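Local coordinates for Lin2634 protein (Listeria innocua, PDB 3MZO) that binds calcium through an HD-type metal site and is probably a phosphohydrolase related to 5'-deoxynucleotidases of the YfbR-like family, at residues P81-T86 with E156-E161. Numbering follows the deposited sequence.
Sequences PVKYAT and ENIFVE
Pro81 and Glu161 bring the two backbones nearest, their CA atoms 6.9 Å apart, where the irregular loop 81-86 meets the first turn of helix 158-172. Both belong to the all-helical HD-domain fold, and the contact joins the loop leading into helix 87-108 to the start of a helix some seventy residues later, away from the calcium-binding residues. Pro81 presents its ring to two residues of that turn: CG packs on Glu161 CB at 3.8 Å, the side chains crossing at about a right angle, and CD lies 4.1 Å from Ile158 CD1. Ile158 carries CG1 anti to its backbone N (chi1 -162°), which helps bring CD1 nearer the loop than the direction of its CA–CB bond alone would suggest; this methyl fits between Pro81 and the end of Lys83. Lys83, extended beyond CG, runs CD, CE and NZ alongside Ile158 CD1, NZ closest at 3.4 Å. Glu161 OE1 lies nearer Lys83 CE, at 3.5 Å, than the ammonium, and the salt bridge from Lys83 NZ to Glu161 OE1 is long at 3.9 Å, probably a modest electrostatic attraction. The other carboxylate oxygen is held within its own segment: Asn157 ND2 donates to Glu161 OE2 at 2.8 Å, a bent bond (137°) on the anti side, which should limit rotation of the carboxylate. Beyond the contact, Lys83 packs on Arg107 of a second subunit, and Tyr84 hydrogen-bonds through OH to Glu108 of that subunit, so the loop also meets the oligomer interface. On its own loop, Lys83 CB sits 4.1 Å above the ring plane of Tyr84, over the ring centre.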
ATOM      1  N   PRO B  81     -12.717  21.698   9.140  1.00 68.66           N
ATOM      2  CA  PRO B  81     -13.337  23.001   9.439  1.00 70.22           C
ATOM      3  C   PRO B  81     -12.352  24.189   9.415  1.00 70.34           C
ATOM      4  O   PRO B  81     -11.128  23.981   9.407  1.00 68.72           O
ATOM      5  CB  PRO B  81     -13.938  22.797  10.841  1.00 70.92           C
ATOM      6  CG  PRO B  81     -13.087  21.759  11.477  1.00 71.72           C
ATOM      7  CD  PRO B  81     -12.498  20.902  10.363  1.00 68.62           C
ATOM      8  N   VAL B  82     -12.912  25.408   9.393  1.00 71.65           N
ATOM      9  CA  VAL B  82     -12.143  26.668   9.314  1.00 72.51           C
ATOM     10  C   VAL B  82     -10.974  26.707  10.326  1.00 73.03           C
ATOM     11  O   VAL B  82     -11.161  26.984  11.517  1.00 73.91           O
ATOM     12  CB  VAL B  82     -13.072  27.914   9.468  1.00 73.88           C
ATOM     13  CG1 VAL B  82     -12.255  29.197   9.688  1.00 71.72           C
ATOM     14  CG2 VAL B  82     -13.990  28.043   8.242  1.00 72.93           C
ATOM     15  N   LYS B  83      -9.778  26.392   9.819  1.00 72.53           N
ATOM     16  CA  LYS B  83      -8.543  26.345  10.609  1.00 73.23           C
ATOM     17  C   LYS B  83      -7.512  27.343  10.076  1.00 71.54           C
ATOM     18  O   LYS B  83      -7.044  28.223  10.810  1.00 74.10           O
ATOM     19  CB  LYS B  83      -7.942  24.929  10.581  1.00 73.58           C
ATOM     20  CG  LYS B  83      -8.168  24.134  11.843  1.00 77.35           C
ATOM     21  CD  LYS B  83      -7.247  22.940  11.899  1.00 81.35           C
ATOM     22  CE  LYS B  83      -7.127  22.441  13.319  1.00 85.16           C
ATOM     23  NZ  LYS B  83      -6.405  21.141  13.376  1.00 88.71           N
ATOM     24  N   TYR B  84      -7.137  27.162   8.809  1.00 67.60           N
ATOM     25  CA  TYR B  84      -6.212  28.065   8.099  1.00 66.03           C
ATOM     26  C   TYR B  84      -6.896  28.768   6.912  1.00 66.10           C
ATOM     27  O   TYR B  84      -6.439  29.845   6.485  1.00 66.32           O
ATOM     28  CB  TYR B  84      -4.966  27.304   7.621  1.00 64.33           C
ATOM     29  CG  TYR B  84      -4.427  26.338   8.649  1.00 57.98           C
ATOM     30  CD1 TYR B  84      -4.052  26.780   9.928  1.00 55.64           C
ATOM     31  CD2 TYR B  84      -4.308  24.980   8.357  1.00 53.08           C
ATOM     32  CE1 TYR B  84      -3.571  25.888  10.887  1.00 46.86           C
ATOM     33  CE2 TYR B  84      -3.825  24.081   9.307  1.00 56.09           C
ATOM     34  CZ  TYR B  84      -3.452  24.552  10.567  1.00 52.59           C
ATOM     35  OH  TYR B  84      -2.981  23.671  11.493  1.00 53.33           O
ATOM     36  N   ALA B  85      -7.968  28.151   6.387  1.00 64.67           N
ATOM     37  CA  ALA B  85      -8.799  28.730   5.326  1.00 63.29           C
ATOM     38  C   ALA B  85     -10.070  29.364   5.917  1.00 62.12           C
ATOM     39  O   ALA B  85     -10.952  28.660   6.424  1.00 60.34           O
ATOM     40  CB  ALA B  85      -9.163  27.660   4.279  1.00 62.84           C
ATOM     41  N   THR B  86     -10.145  30.695   5.853  1.00 60.86           N
ATOM     42  CA  THR B  86     -11.348  31.442   6.230  1.00 59.63           C
ATOM     43  C   THR B  86     -12.472  31.230   5.211  1.00 59.78           C
ATOM     44  O   THR B  86     -12.291  30.590   4.166  1.00 57.42           O
ATOM     45  CB  THR B  86     -11.088  32.980   6.259  1.00 60.48           C
ATOM     46  OG1 THR B  86     -10.596  33.396   4.978  1.00 50.89           O
ATOM     47  CG2 THR B  86     -10.100  33.379   7.362  1.00 58.32           C
ATOM     48  N   GLU B 156      -5.906  12.335  16.708  1.00 41.95           N
ATOM     49  CA  GLU B 156      -6.005  13.698  16.197  1.00 44.38           C
ATOM     50  C   GLU B 156      -7.321  14.382  16.529  1.00 43.50           C
ATOM     51  O   GLU B 156      -8.387  13.905  16.139  1.00 38.93           O
ATOM     52  CB  GLU B 156      -5.821  13.710  14.669  1.00 45.09           C
ATOM     53  CG  GLU B 156      -4.394  13.411  14.192  1.00 55.20           C
ATOM     54  CD  GLU B 156      -3.375  14.485  14.588  1.00 63.60           C
ATOM     55  OE1 GLU B 156      -3.761  15.573  15.069  1.00 69.45           O
ATOM     56  OE2 GLU B 156      -2.166  14.241  14.416  1.00 73.93           O
ATOM     57  N   ASN B 157      -7.253  15.542  17.187  1.00 43.89           N
ATOM     58  CA  ASN B 157      -8.485  16.275  17.528  1.00 45.54           C
ATOM     59  C   ASN B 157      -9.286  16.729  16.302  1.00 42.88           C
ATOM     60  O   ASN B 157     -10.484  17.009  16.424  1.00 44.78           O
ATOM     61  CB  ASN B 157      -8.212  17.487  18.447  1.00 45.79           C
ATOM     62  CG  ASN B 157      -9.493  17.967  19.180  1.00 55.78           C
ATOM     63  OD1 ASN B 157     -10.136  17.194  19.909  1.00 54.03           O
ATOM     64  ND2 ASN B 157      -9.868  19.242  18.973  1.00 58.12           N
ATOM     65  N   ILE B 158      -8.645  16.806  15.135  1.00 39.39           N
ATOM     66  CA  ILE B 158      -9.326  17.245  13.933  1.00 38.85           C
ATOM     67  C   ILE B 158     -10.640  16.462  13.726  1.00 37.11           C
ATOM     68  O   ILE B 158     -11.637  17.030  13.328  1.00 37.24           O
ATOM     69  CB  ILE B 158      -8.417  17.146  12.665  1.00 38.70           C
ATOM     70  CG1 ILE B 158      -8.973  18.003  11.534  1.00 44.49           C
ATOM     71  CG2 ILE B 158      -8.288  15.722  12.140  1.00 38.68           C
ATOM     72  CD1 ILE B 158      -8.970  19.481  11.843  1.00 49.58           C
ATOM     73  N   PHE B 159     -10.659  15.174  14.046  1.00 35.90           N
ATOM     74  CA  PHE B 159     -11.859  14.360  13.797  1.00 34.80           C
ATOM     75  C   PHE B 159     -13.058  14.765  14.667  1.00 36.07           C
ATOM     76  O   PHE B 159     -14.191  14.816  14.167  1.00 33.66           O
ATOM     77  CB  PHE B 159     -11.509  12.888  13.894  1.00 32.40           C
ATOM     78  CG  PHE B 159     -10.523  12.479  12.849  1.00 32.20           C
ATOM     79  CD1 PHE B 159     -10.897  12.431  11.508  1.00 35.43           C
ATOM     80  CD2 PHE B 159      -9.212  12.236  13.174  1.00 32.66           C
ATOM     81  CE1 PHE B 159      -9.978  12.096  10.524  1.00 32.02           C
ATOM     82  CE2 PHE B 159      -8.283  11.909  12.184  1.00 32.21           C
ATOM     83  CZ  PHE B 159      -8.684  11.837  10.863  1.00 34.29           C
ATOM     84  N   VAL B 160     -12.805  15.121  15.928  1.00 36.17           N
ATOM     85  CA  VAL B 160     -13.863  15.646  16.795  1.00 36.41           C
ATOM     86  C   VAL B 160     -14.392  16.959  16.241  1.00 36.68           C
ATOM     87  O   VAL B 160     -15.610  17.231  16.277  1.00 37.77           O
ATOM     88  CB  VAL B 160     -13.339  15.881  18.231  1.00 40.04           C
ATOM     89  CG1 VAL B 160     -14.256  16.872  18.999  1.00 40.04           C
ATOM     90  CG2 VAL B 160     -13.217  14.539  18.958  1.00 38.29           C
ATOM     91  N   GLU B 161     -13.487  17.769  15.704  1.00 35.63           N
ATOM     92  CA  GLU B 161     -13.868  19.049  15.115  1.00 37.71           C
ATOM     93  C   GLU B 161     -14.705  18.875  13.857  1.00 34.58           C
ATOM     94  O   GLU B 161     -15.670  19.619  13.642  1.00 34.57           O
ATOM     95  CB  GLU B 161     -12.627  19.899  14.799  1.00 40.68           C
ATOM     96  CG  GLU B 161     -11.865  20.380  16.041  1.00 49.86           C
ATOM     97  CD  GLU B 161     -10.417  20.817  15.720  1.00 63.18           C
ATOM     98  OE1 GLU B 161     -10.110  21.132  14.537  1.00 69.16           O
ATOM     99  OE2 GLU B 161      -9.578  20.827  16.657  1.00 71.50           O
TER